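Local coordinates for putative exported protein (Bacteroides fragilis, PDB 3FZX) that is of unknown function but binds calcium and, with a barrel fold related to the LolA and LolB lipoprotein carriers, may bind a lipid or other hydrophobic ligand, at residues A[106-111]-A[185-190]; A[19-24]-A[193-198]; A[199-202]-A[206-209]; A[53-58]-A[64-69]. All coordinates share one frame; numbering follows the deposited sequence.

Contact 1 of 4, residues A[106-111]-A[185-190]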
loop_
_atom_site.group_PDB
_atom_site.type_symbol
_atom_site.label_atom_id
_atom_site.label_comp_id
_atom_site.label_asym_id
_atom_site.label_seq_id
_atom_site.Cartn_x
_atom_site.Cartn_y
_atom_site.Cartn_z
HETATM N N MSE A 106 -5.740 1.506 -3.748
HETATM C CA MSE A 106 -6.408 1.809 -4.993
HETATM C C MSE A 106 -7.387 2.989 -4.830
HETATM O O MSE A 106 -8.153 3.051 -3.863
HETATM C CB MSE A 106 -7.173 0.568 -5.447
HETATM C CG MSE A 106 -7.772 0.700 -6.812
HETATM SE SE MSE A 106 -8.048 -1.106 -7.553
HETATM C CE MSE A 106 -9.574 -1.509 -6.606
ATOM N N ASN A 107 -7.402 3.863 -5.822
ATOM C CA ASN A 107 -8.195 5.091 -5.786
ATOM C C ASN A 107 -9.653 4.888 -6.231
ATOM O O ASN A 107 -9.940 4.017 -7.052
ATOM C CB ASN A 107 -7.527 6.166 -6.644
ATOM C CG ASN A 107 -7.685 5.888 -8.135
ATOM O OD1 ASN A 107 -7.380 4.786 -8.624
ATOM N ND2 ASN A 107 -8.222 6.849 -8.845
ATOM N N TYR A 108 -10.568 5.669 -5.659
ATOM C CA TYR A 108 -11.976 5.612 -6.026
ATOM C C TYR A 108 -12.437 7.025 -6.278
ATOM O O TYR A 108 -12.666 7.770 -5.335
ATOM C CB TYR A 108 -12.819 4.939 -4.931
ATOM C CG TYR A 108 -12.626 3.457 -4.920
ATOM C CD1 TYR A 108 -11.493 2.884 -4.338
ATOM C CD2 TYR A 108 -13.540 2.622 -5.549
ATOM C CE1 TYR A 108 -11.285 1.514 -4.367
ATOM C CE2 TYR A 108 -13.350 1.257 -5.583
ATOM C CZ TYR A 108 -12.218 0.699 -4.999
ATOM O OH TYR A 108 -12.031 -0.668 -5.040
ATOM N N PRO A 109 -12.551 7.418 -7.558
ATOM C CA PRO A 109 -12.995 8.764 -7.848
ATOM C C PRO A 109 -14.405 9.068 -7.383
ATOM O O PRO A 109 -15.271 8.178 -7.245
ATOM C CB PRO A 109 -12.935 8.866 -9.369
ATOM C CG PRO A 109 -12.348 7.634 -9.873
ATOM C CD PRO A 109 -12.286 6.632 -8.771
ATOM N N ASP A 110 -14.614 10.355 -7.168
ATOM C CA ASP A 110 -15.863 10.905 -6.694
ATOM C C ASP A 110 -16.656 11.401 -7.901
ATOM O O ASP A 110 -16.540 12.561 -8.301
ATOM C CB ASP A 110 -15.542 12.044 -5.725
ATOM C CG ASP A 110 -16.764 12.687 -5.137
ATOM O OD1 ASP A 110 -17.904 12.288 -5.487
ATOM O OD2 ASP A 110 -16.556 13.588 -4.298
ATOM N N ALA A 111 -17.433 10.498 -8.489
ATOM C CA ALA A 111 -18.311 10.801 -9.631
ATOM C C ALA A 111 -19.346 11.838 -9.243
ATOM O O ALA A 111 -19.684 12.737 -10.023
ATOM C CB ALA A 111 -19.020 9.537 -10.099
ATOM N N GLY A 185 -15.370 -7.675 -14.230
ATOM C CA GLY A 185 -16.297 -7.513 -13.115
ATOM C C GLY A 185 -16.911 -6.143 -13.074
ATOM O O GLY A 185 -16.520 -5.257 -13.826
ATOM N N TYR A 186 -17.903 -5.993 -12.211
ATOM C CA TYR A 186 -18.509 -4.711 -11.934
ATOM C C TYR A 186 -18.489 -4.498 -10.434
ATOM O O TYR A 186 -18.597 -5.449 -9.654
ATOM C CB TYR A 186 -19.962 -4.684 -12.382
ATOM C CG TYR A 186 -20.197 -4.853 -13.871
ATOM C CD1 TYR A 186 -19.998 -3.804 -14.765
ATOM C CD2 TYR A 186 -20.702 -6.046 -14.375
ATOM C CE1 TYR A 186 -20.234 -3.972 -16.159
ATOM C CE2 TYR A 186 -20.951 -6.219 -15.743
ATOM C CZ TYR A 186 -20.719 -5.186 -16.615
ATOM O OH TYR A 186 -20.961 -5.402 -17.931
ATOM N N GLU A 187 -18.353 -3.252 -10.015
ATOM C CA GLU A 187 -18.585 -2.919 -8.620
ATOM C C GLU A 187 -19.311 -1.588 -8.480
ATOM O O GLU A 187 -19.284 -0.714 -9.374
ATOM C CB GLU A 187 -17.325 -3.022 -7.748
ATOM C CG GLU A 187 -16.208 -2.091 -8.056
ATOM C CD GLU A 187 -14.951 -2.379 -7.188
ATOM O OE1 GLU A 187 -14.657 -3.559 -6.880
ATOM O OE2 GLU A 187 -14.236 -1.423 -6.828
ATOM N N TRP A 188 -20.024 -1.498 -7.370
ATOM C CA TRP A 188 -20.847 -0.382 -7.065
ATOM C C TRP A 188 -20.366 0.109 -5.711
ATOM O O TRP A 188 -20.252 -0.704 -4.778
ATOM C CB TRP A 188 -22.294 -0.808 -6.958
ATOM C CG TRP A 188 -23.009 -1.111 -8.244
ATOM C CD1 TRP A 188 -23.836 -0.271 -8.925
ATOM C CD2 TRP A 188 -23.051 -2.361 -8.940
ATOM N NE1 TRP A 188 -24.374 -0.907 -10.010
ATOM C CE2 TRP A 188 -23.924 -2.198 -10.037
ATOM C CE3 TRP A 188 -22.431 -3.603 -8.747
ATOM C CZ2 TRP A 188 -24.177 -3.220 -10.963
ATOM C CZ3 TRP A 188 -22.693 -4.628 -9.654
ATOM C CH2 TRP A 188 -23.564 -4.430 -10.754
ATOM N N TYR A 189 -20.067 1.411 -5.607
ATOM C CA TYR A 189 -19.612 1.962 -4.331
ATOM C C TYR A 189 -20.298 3.266 -3.966
ATOM O O TYR A 189 -20.770 4.004 -4.831
ATOM C CB TYR A 189 -18.098 2.112 -4.295
ATOM C CG TYR A 189 -17.492 3.073 -5.295
ATOM C CD1 TYR A 189 -17.098 2.633 -6.570
ATOM C CD2 TYR A 189 -17.255 4.407 -4.958
ATOM C CE1 TYR A 189 -16.519 3.514 -7.486
ATOM C CE2 TYR A 189 -16.664 5.300 -5.873
ATOM C CZ TYR A 189 -16.296 4.845 -7.122
ATOM O OH TYR A 189 -15.674 5.693 -7.993
ATOM N N ALA A 190 -20.338 3.510 -2.658
ATOM C CA ALA A 190 -21.101 4.593 -2.071
ATOM C C ALA A 190 -20.341 5.244 -0.924
ATOM O O ALA A 190 -19.537 4.581 -0.238
ATOM C CB ALA A 190 -22.463 4.072 -1.540
#
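Y108 drives the edge of its ring into the face of Y189, a T-shaped pair with centroids 5.0 Å apart and planes at 83°. The atom at the point of the wedge is Y108 CD2, which stands over the centre of the Y189 ring, 3.7 Å from Y189 CE1. Both phenols reach past this contact to a polar partner on the other segment. Y108 OH gives its proton to E187 OE2 at 2.9 Å, on the syn lone pair of the carboxylate, and the carboxylate lies nearly coplanar with the ring, 11° away. The extended E187 chain makes this possible, carrying the acid from the strand out to the rim of the ring. Y189 OH in turn donates to the backbone, meeting P109 O at 2.6 Å in the carbonyl plane. F10 extends the aromatic contacts of this buried site by meeting Y189 edge to face, while R148 lies against Y108 as a cation-pi partner. The contact joins the chain leaving strand 99-107 to strand 180-190, which is not its neighbour in the barrel sheet; the P109 side chain is about 9 Å from that of the calcium ligand D121. Tyrosine suits both places because each ring supplies an aromatic surface and its hydroxyl a hydrogen-bond donor. The bond from Y108 would probably help stabilise a charged E187 in this buried place, whereas Y189 ties down the departing chain.

Contact 2 of 4, residues A[19-24]-A[193-198]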
loop_
_atom_site.group_PDB
_atom_site.type_symbol
_atom_site.label_atom_id
_atom_site.label_comp_id
_atom_site.label_asym_id
_atom_site.label_seq_id
_atom_site.Cartn_x
_atom_site.Cartn_y
_atom_site.Cartn_z
ATOM N N ILE A 19 -19.541 -3.130 9.067
ATOM C CA ILE A 19 -20.185 -3.380 7.777
ATOM C C ILE A 19 -19.985 -4.854 7.472
ATOM O O ILE A 19 -18.869 -5.360 7.632
ATOM C CB ILE A 19 -19.510 -2.579 6.615
ATOM C CG1 ILE A 19 -19.683 -1.068 6.800
ATOM C CG2 ILE A 19 -20.070 -2.962 5.251
ATOM C CD1 ILE A 19 -21.038 -0.634 7.034
ATOM N N THR A 20 -21.055 -5.537 7.057
ATOM C CA THR A 20 -20.999 -6.937 6.667
ATOM C C THR A 20 -21.403 -7.048 5.221
ATOM O O THR A 20 -22.398 -6.465 4.817
ATOM C CB THR A 20 -21.943 -7.770 7.499
ATOM O OG1 THR A 20 -21.621 -7.553 8.867
ATOM C CG2 THR A 20 -21.832 -9.288 7.160
ATOM N N ARG A 21 -20.613 -7.793 4.447
ATOM C CA ARG A 21 -20.936 -8.080 3.069
ATOM C C ARG A 21 -20.911 -9.617 2.868
ATOM O O ARG A 21 -19.999 -10.308 3.336
ATOM C CB ARG A 21 -19.945 -7.365 2.156
ATOM C CG ARG A 21 -20.475 -7.220 0.745
ATOM C CD ARG A 21 -19.812 -6.143 -0.096
ATOM N NE ARG A 21 -18.543 -6.627 -0.634
ATOM C CZ ARG A 21 -17.336 -6.245 -0.242
ATOM N NH1 ARG A 21 -17.186 -5.315 0.692
ATOM N NH2 ARG A 21 -16.262 -6.790 -0.813
ATOM N N ASN A 22 -21.929 -10.142 2.197
ATOM C CA ASN A 22 -22.049 -11.574 1.925
ATOM C C ASN A 22 -21.539 -11.894 0.522
ATOM O O ASN A 22 -21.737 -11.084 -0.399
ATOM C CB ASN A 22 -23.513 -12.042 2.073
ATOM C CG ASN A 22 -23.933 -12.192 3.517
ATOM O OD1 ASN A 22 -23.158 -11.949 4.437
ATOM N ND2 ASN A 22 -25.158 -12.612 3.722
ATOM N N CYS A 23 -20.919 -13.079 0.372
ATOM C CA CYS A 23 -20.387 -13.564 -0.915
ATOM C C CYS A 23 -21.133 -14.779 -1.374
ATOM O O CYS A 23 -21.349 -15.685 -0.568
ATOM C CB CYS A 23 -18.923 -13.952 -0.761
ATOM S SG CYS A 23 -17.961 -12.547 -0.143
ATOM N N TYR A 24 -21.468 -14.805 -2.669
ATOM C CA TYR A 24 -22.299 -15.845 -3.261
ATOM C C TYR A 24 -21.684 -16.472 -4.525
ATOM O O TYR A 24 -20.961 -15.798 -5.271
ATOM C CB TYR A 24 -23.687 -15.269 -3.644
ATOM C CG TYR A 24 -24.398 -14.581 -2.501
ATOM C CD1 TYR A 24 -25.202 -15.307 -1.621
ATOM C CD2 TYR A 24 -24.278 -13.190 -2.304
ATOM C CE1 TYR A 24 -25.845 -14.678 -0.543
ATOM C CE2 TYR A 24 -24.924 -12.559 -1.254
ATOM C CZ TYR A 24 -25.706 -13.311 -0.370
ATOM O OH TYR A 24 -26.323 -12.720 0.705
ATOM N N ILE A 193 -19.574 3.853 2.993
ATOM C CA ILE A 193 -19.800 2.393 3.001
ATOM C C ILE A 193 -18.689 1.666 2.279
ATOM O O ILE A 193 -18.121 0.729 2.806
ATOM C CB ILE A 193 -21.135 2.023 2.317
ATOM C CG1 ILE A 193 -22.313 2.736 2.979
ATOM C CG2 ILE A 193 -21.396 0.520 2.385
ATOM C CD1 ILE A 193 -23.587 2.676 2.096
ATOM N N GLY A 194 -18.333 2.136 1.090
ATOM C CA GLY A 194 -17.394 1.431 0.222
ATOM C C GLY A 194 -18.196 0.618 -0.767
ATOM O O GLY A 194 -19.222 1.090 -1.290
ATOM N N ILE A 195 -17.778 -0.624 -0.977
ATOM C CA ILE A 195 -18.413 -1.515 -1.949
ATOM C C ILE A 195 -19.776 -1.995 -1.440
ATOM O O ILE A 195 -19.888 -2.639 -0.380
ATOM C CB ILE A 195 -17.527 -2.784 -2.260
ATOM C CG1 ILE A 195 -16.084 -2.401 -2.665
ATOM C CG2 ILE A 195 -18.216 -3.682 -3.301
ATOM C CD1 ILE A 195 -15.973 -1.320 -3.699
ATOM N N VAL A 196 -20.800 -1.680 -2.210
ATOM C CA VAL A 196 -22.175 -2.076 -1.910
ATOM C C VAL A 196 -22.506 -3.390 -2.619
ATOM O O VAL A 196 -23.251 -4.217 -2.092
ATOM C CB VAL A 196 -23.142 -0.942 -2.330
ATOM C CG1 VAL A 196 -24.584 -1.364 -2.290
ATOM C CG2 VAL A 196 -22.914 0.267 -1.402
ATOM N N ARG A 197 -21.958 -3.567 -3.822
ATOM C CA ARG A 197 -22.219 -4.744 -4.613
ATOM C C ARG A 197 -21.062 -4.961 -5.563
ATOM O O ARG A 197 -20.421 -3.992 -5.982
ATOM C CB ARG A 197 -23.518 -4.549 -5.389
ATOM C CG ARG A 197 -23.896 -5.730 -6.296
ATOM C CD ARG A 197 -25.150 -5.440 -7.152
ATOM N NE ARG A 197 -25.442 -6.605 -7.985
ATOM C CZ ARG A 197 -26.137 -7.683 -7.600
ATOM N NH1 ARG A 197 -26.691 -7.778 -6.395
ATOM N NH2 ARG A 197 -26.284 -8.698 -8.437
ATOM N N SER A 198 -20.772 -6.219 -5.869
ATOM C CA SER A 198 -19.811 -6.555 -6.909
ATOM C C SER A 198 -20.225 -7.844 -7.583
ATOM O O SER A 198 -20.947 -8.662 -6.993
ATOM C CB SER A 198 -18.401 -6.717 -6.356
ATOM O OG SER A 198 -18.288 -7.946 -5.670
HETATM O O HOH W 1 -18.554 -2.969 1.995
#
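Across the inside of an antiparallel beta-barrel, strand 18-25 faces strand 194-202 over the intervening strand 207-217, and R21 bridges the gap with its side chain. The two backbones are too far apart to pair: the nearest CA atoms, those of R21 and V196, are 7.9 Å apart. R21 CD packs 3.5 Å from I195 O, and from there the chain bends at chi3 (80°), laying one face of the guanidinium against the branched I195 side chain. I195 CB sits off-centre beneath that face, 3.9 Å from R21 NH1. A water completes the link, accepting from R21 NH1 at 3.0 Å and donating to I195 O at 2.7 Å. Arginine suits the place because its long chain spans the gap and its flat guanidinium can rest a face on I195 while the nitrogens still reach polar partners: D84 forms a salt bridge with NH1, and S211 OG accepts from NE. Classic beta bulges at I193-G194, opposite A190, and at V196-R197, opposite W188, flank I195, and the chain turns a corner at V196. I195 also rests on E187 and Y189 of strand 180-190, while L34 of strand 30-44 packs beside R21.

Contact 3 of 4, residues A[199-202]-A[206-209]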
loop_
_atom_site.group_PDB
_atom_site.type_symbol
_atom_site.label_atom_id
_atom_site.label_comp_id
_atom_site.label_asym_id
_atom_site.label_seq_id
_atom_site.Cartn_x
_atom_site.Cartn_y
_atom_site.Cartn_z
ATOM N N GLU A 199 -19.760 -8.023 -8.818
ATOM C CA GLU A 199 -20.056 -9.211 -9.611
ATOM C C GLU A 199 -18.825 -9.581 -10.406
ATOM O O GLU A 199 -18.169 -8.692 -10.946
ATOM C CB GLU A 199 -21.188 -8.931 -10.591
ATOM C CG GLU A 199 -22.530 -8.662 -9.952
ATOM C CD GLU A 199 -23.568 -8.185 -10.957
ATOM O OE1 GLU A 199 -23.274 -8.110 -12.168
ATOM O OE2 GLU A 199 -24.675 -7.872 -10.523
ATOM N N GLN A 200 -18.521 -10.885 -10.488
ATOM C CA GLN A 200 -17.387 -11.377 -11.259
ATOM C C GLN A 200 -17.843 -12.333 -12.352
ATOM O O GLN A 200 -18.694 -13.200 -12.107
ATOM C CB GLN A 200 -16.364 -12.062 -10.353
ATOM C CG GLN A 200 -15.753 -11.108 -9.301
ATOM C CD GLN A 200 -16.710 -10.812 -8.159
ATOM O OE1 GLN A 200 -17.313 -11.731 -7.610
ATOM N NE2 GLN A 200 -16.868 -9.526 -7.805
ATOM N N TYR A 201 -17.266 -12.147 -13.548
ATOM C CA TYR A 201 -17.531 -12.952 -14.758
ATOM C C TYR A 201 -16.244 -13.500 -15.346
ATOM O O TYR A 201 -15.188 -12.917 -15.152
ATOM C CB TYR A 201 -18.180 -12.092 -15.833
ATOM C CG TYR A 201 -19.512 -11.531 -15.418
ATOM C CD1 TYR A 201 -19.575 -10.350 -14.701
ATOM C CD2 TYR A 201 -20.711 -12.186 -15.720
ATOM C CE1 TYR A 201 -20.779 -9.822 -14.296
ATOM C CE2 TYR A 201 -21.939 -11.649 -15.318
ATOM C CZ TYR A 201 -21.945 -10.469 -14.594
ATOM O OH TYR A 201 -23.093 -9.882 -14.146
ATOM N N ASN A 202 -16.329 -14.617 -16.079
ATOM C CA ASN A 202 -15.171 -15.111 -16.850
ATOM C C ASN A 202 -15.245 -14.454 -18.207
ATOM O O ASN A 202 -16.227 -13.754 -18.502
ATOM C CB ASN A 202 -15.126 -16.653 -16.968
ATOM C CG ASN A 202 -16.317 -17.264 -17.714
ATOM O OD1 ASN A 202 -17.146 -16.591 -18.362
ATOM N ND2 ASN A 202 -16.411 -18.574 -17.604
ATOM N N GLU A 206 -19.953 -15.368 -18.317
ATOM C CA GLU A 206 -20.678 -16.247 -17.421
ATOM C C GLU A 206 -20.370 -15.814 -16.003
ATOM O O GLU A 206 -19.185 -15.769 -15.608
ATOM C CB GLU A 206 -20.212 -17.684 -17.617
ATOM C CG GLU A 206 -20.560 -18.264 -19.004
ATOM C CD GLU A 206 -19.787 -19.535 -19.362
ATOM O OE1 GLU A 206 -18.688 -19.778 -18.807
ATOM O OE2 GLU A 206 -20.276 -20.279 -20.232
ATOM N N LEU A 207 -21.427 -15.514 -15.246
ATOM C CA LEU A 207 -21.312 -15.123 -13.848
ATOM C C LEU A 207 -20.564 -16.181 -13.031
ATOM O O LEU A 207 -20.892 -17.354 -13.061
ATOM C CB LEU A 207 -22.698 -14.843 -13.253
ATOM C CG LEU A 207 -22.771 -14.339 -11.792
ATOM C CD1 LEU A 207 -22.038 -13.024 -11.631
ATOM C CD2 LEU A 207 -24.242 -14.210 -11.313
ATOM N N GLN A 208 -19.530 -15.751 -12.331
ATOM C CA GLN A 208 -18.731 -16.605 -11.472
ATOM C C GLN A 208 -19.101 -16.425 -9.999
ATOM O O GLN A 208 -19.055 -17.369 -9.225
ATOM C CB GLN A 208 -17.262 -16.255 -11.672
ATOM C CG GLN A 208 -16.836 -16.394 -13.123
ATOM C CD GLN A 208 -16.922 -17.837 -13.580
ATOM O OE1 GLN A 208 -17.694 -18.187 -14.479
ATOM N NE2 GLN A 208 -16.169 -18.694 -12.907
ATOM N N SER A 209 -19.489 -15.218 -9.612
ATOM C CA SER A 209 -19.737 -14.928 -8.212
ATOM C C SER A 209 -20.199 -13.497 -8.070
ATOM O O SER A 209 -20.182 -12.704 -9.040
ATOM C CB SER A 209 -18.466 -15.117 -7.374
ATOM O OG SER A 209 -17.367 -14.441 -7.969
#
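Q200 O is gripped by two successive backbone amides, Q208 N at 2.7 Å and S209 N through a weak bond at 3.3 Å. This shared acceptor defines a classic beta bulge, with Q208 and S209 both facing Q200, in the hairpin of strands 194-202 and 207-217. On one side of it Q200 N donates to S209 O at 2.9 Å, almost straight at 177°. Beyond the bulge the register has moved by one residue, which sets Y201 against L207 as a non-hydrogen-bonded pair. On that face L207 CD1 lies over the Y201 ring, 4.1 Å from its centroid, a CH-pi contact displaced toward the rim. The phenol end of Y201 is held by its own strand, where OH donates to E199 OE1 from above the carboxylate plane. Toward the turn N202 binds E206 with both backbone and side chain. N202 N donates to E206 O at 3.1 Å. A chi1 of 63° swings the N202 amide toward E206, bringing OD1 to E206 N at 3.1 Å, and ND2 reaches E206 OE1 at 2.8 Å on the anti side of the carboxylate. Asparagine fits here because one short amide can both accept and donate; OD1 also receives K204 N inside the turn. The chemistry thus divides along the hairpin, with hydrogen bonds of the N202 side chain and backbone fixing the turn, a ring and a leucine packing together on one face, and the bulge reconciling the two registers.

Contact 4 of 4, residues A[53-58]-A[64-69]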
loop_
_atom_site.group_PDB
_atom_site.type_symbol
_atom_site.label_atom_id
_atom_site.label_comp_id
_atom_site.label_asym_id
_atom_site.label_seq_id
_atom_site.Cartn_x
_atom_site.Cartn_y
_atom_site.Cartn_z
ATOM N N ASN A 53 -10.343 -3.195 11.105
ATOM C CA ASN A 53 -10.082 -4.635 11.175
ATOM C C ASN A 53 -11.038 -5.375 10.251
ATOM O O ASN A 53 -12.221 -5.045 10.219
ATOM C CB ASN A 53 -10.331 -5.153 12.580
ATOM C CG ASN A 53 -9.440 -4.498 13.603
ATOM O OD1 ASN A 53 -9.901 -4.101 14.666
ATOM N ND2 ASN A 53 -8.167 -4.357 13.288
ATOM N N TYR A 54 -10.532 -6.360 9.508
ATOM C CA TYR A 54 -11.375 -7.211 8.669
ATOM C C TYR A 54 -11.312 -8.637 9.157
ATOM O O TYR A 54 -10.292 -9.061 9.715
ATOM C CB TYR A 54 -10.992 -7.158 7.190
ATOM C CG TYR A 54 -9.610 -7.668 6.838
ATOM C CD1 TYR A 54 -9.369 -9.035 6.630
ATOM C CD2 TYR A 54 -8.549 -6.786 6.674
ATOM C CE1 TYR A 54 -8.095 -9.507 6.295
ATOM C CE2 TYR A 54 -7.274 -7.248 6.338
ATOM C CZ TYR A 54 -7.059 -8.605 6.151
ATOM O OH TYR A 54 -5.810 -9.037 5.799
ATOM N N THR A 55 -12.432 -9.339 8.962
ATOM C CA THR A 55 -12.555 -10.772 9.137
ATOM C C THR A 55 -13.277 -11.362 7.917
ATOM O O THR A 55 -14.264 -10.810 7.429
ATOM C CB THR A 55 -13.313 -11.113 10.383
ATOM O OG1 THR A 55 -12.574 -10.623 11.494
ATOM C CG2 THR A 55 -13.452 -12.603 10.542
ATOM N N PHE A 56 -12.700 -12.438 7.397
ATOM C CA PHE A 56 -13.250 -13.232 6.317
ATOM C C PHE A 56 -13.638 -14.535 6.993
ATOM O O PHE A 56 -12.817 -15.165 7.640
ATOM C CB PHE A 56 -12.194 -13.558 5.249
ATOM C CG PHE A 56 -11.925 -12.461 4.262
ATOM C CD1 PHE A 56 -12.727 -12.314 3.128
ATOM C CD2 PHE A 56 -10.840 -11.610 4.420
ATOM C CE1 PHE A 56 -12.474 -11.291 2.185
ATOM C CE2 PHE A 56 -10.592 -10.586 3.496
ATOM C CZ PHE A 56 -11.400 -10.437 2.370
ATOM N N ALA A 57 -14.895 -14.917 6.875
ATOM C CA ALA A 57 -15.357 -16.202 7.391
ATOM C C ALA A 57 -16.079 -16.967 6.296
ATOM O O ALA A 57 -16.405 -16.418 5.250
ATOM C CB ALA A 57 -16.264 -16.001 8.593
ATOM N N ASP A 58 -16.295 -18.254 6.536
ATOM C CA ASP A 58 -17.082 -19.078 5.619
ATOM C C ASP A 58 -18.564 -18.922 5.978
ATOM O O ASP A 58 -18.895 -18.204 6.927
ATOM C CB ASP A 58 -16.632 -20.562 5.660
ATOM C CG ASP A 58 -16.859 -21.241 7.031
ATOM O OD1 ASP A 58 -17.659 -20.753 7.875
ATOM O OD2 ASP A 58 -16.215 -22.293 7.262
ATOM N N LEU A 64 -11.693 -17.396 8.527
ATOM C CA LEU A 64 -10.683 -17.883 7.602
ATOM C C LEU A 64 -9.421 -17.005 7.659
ATOM O O LEU A 64 -8.305 -17.485 7.529
ATOM C CB LEU A 64 -11.236 -17.896 6.166
ATOM C CG LEU A 64 -12.528 -18.688 5.897
ATOM C CD1 LEU A 64 -12.863 -18.629 4.423
ATOM C CD2 LEU A 64 -12.432 -20.147 6.349
ATOM N N ASN A 65 -9.600 -15.712 7.862
ATOM C CA ASN A 65 -8.504 -14.771 7.812
ATOM C C ASN A 65 -8.954 -13.474 8.453
ATOM O O ASN A 65 -10.112 -13.083 8.287
ATOM C CB ASN A 65 -8.176 -14.499 6.343
ATOM C CG ASN A 65 -6.811 -13.868 6.139
ATOM O OD1 ASN A 65 -6.713 -12.702 5.823
ATOM N ND2 ASN A 65 -5.756 -14.650 6.301
ATOM N N SER A 66 -8.051 -12.812 9.177
ATOM C CA SER A 66 -8.275 -11.457 9.647
ATOM C C SER A 66 -7.007 -10.631 9.676
ATOM O O SER A 66 -5.888 -11.144 9.768
ATOM C CB SER A 66 -8.986 -11.410 10.998
ATOM O OG SER A 66 -8.439 -12.324 11.898
ATOM N N GLY A 67 -7.202 -9.327 9.543
ATOM C CA GLY A 67 -6.105 -8.387 9.506
ATOM C C GLY A 67 -6.615 -6.977 9.657
ATOM O O GLY A 67 -7.724 -6.748 10.167
ATOM N N GLN A 68 -5.782 -6.036 9.249
ATOM C CA GLN A 68 -6.137 -4.645 9.296
ATOM C C GLN A 68 -6.000 -4.110 7.909
ATOM O O GLN A 68 -5.270 -4.654 7.096
ATOM C CB GLN A 68 -5.232 -3.876 10.238
ATOM C CG GLN A 68 -5.419 -4.274 11.677
ATOM C CD GLN A 68 -4.887 -3.227 12.639
ATOM O OE1 GLN A 68 -5.583 -2.817 13.561
ATOM N NE2 GLN A 68 -3.656 -2.775 12.416
HETATM N N MSE A 69 -6.750 -3.059 7.629
HETATM C CA MSE A 69 -6.653 -2.367 6.359
HETATM C C MSE A 69 -6.861 -0.871 6.566
HETATM O O MSE A 69 -7.200 -0.435 7.674
HETATM C CB MSE A 69 -7.604 -2.985 5.349
HETATM C CG MSE A 69 -8.964 -3.274 5.866
HETATM SE SE MSE A 69 -10.101 -1.954 5.191
HETATM C CE MSE A 69 -10.380 -2.812 3.426
#
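Strands 53-58 and 64-69 run antiparallel as the arms of a hairpin, with Y54-G67 and F56-N65 as hydrogen-bonded pairs and N53-Q68 and T55-S66 as non-hydrogen-bonded ones. F56 N donates to N65 O at 2.8 Å, and F56 O takes two amides, L64 N at 2.7 Å and N65 N at 3.3 Å, the mark of a classic beta bulge. The Y54 ring leans across the partner strand and covers G67: its CG sits above its own backbone, flanked by N and C (chi1 63°), and the ring is thereby carried over the neighbouring chain. G67 CA lies under one ring face, 3.8 Å from the centroid, as a CH-pi contact. Glycine suits the place because, having no side chain, it lets the Y54 ring lie directly on its backbone. The ring's margin is also occupied, by M69 CG, 3.6 Å from Y54 CD2, and by N65 OD1, 3.5 Å from Y54 CE1. On the other face of the sheet N53 and Q68 lie side by side, their amides nearly coplanar at 17°, joined by a weak bond from N53 ND2 to Q68 OE1 at 3.0 Å. L64 folds over the A57-D58 backbone near the turn. N65 ND2 finds N96 O and V99 O, whereas N65 OD1 is buried with no partner in the model, probably at some energetic cost. In this hairpin the face of Y54, F56 and N65 is thus the more buried, and that of N53, T55, S66 and Q68 is polar and more open.

All four contacts belong to one closed antiparallel barrel. Contacts 1 and 2 are buried and link elements that do not pair as neighbours in the sheet, so side chains reach across to each other and to backbone carbonyls, with a water helping in contact 2; contacts 3 and 4 are partly buried hairpins in which backbone bonds set the register. Contacts 1 and 2 meet through strands 180-190 and 194-202, where W188 O probably accepts from V196 N. Strand 194-202 then continues into contact 3. Contact 4 stands apart, touching none of the others and lying across the chain's centre from contact 1. Aromatic rings wedge together in contact 1, pair with a leucine methyl in contact 3 and lie over glycine backbone in contact 4.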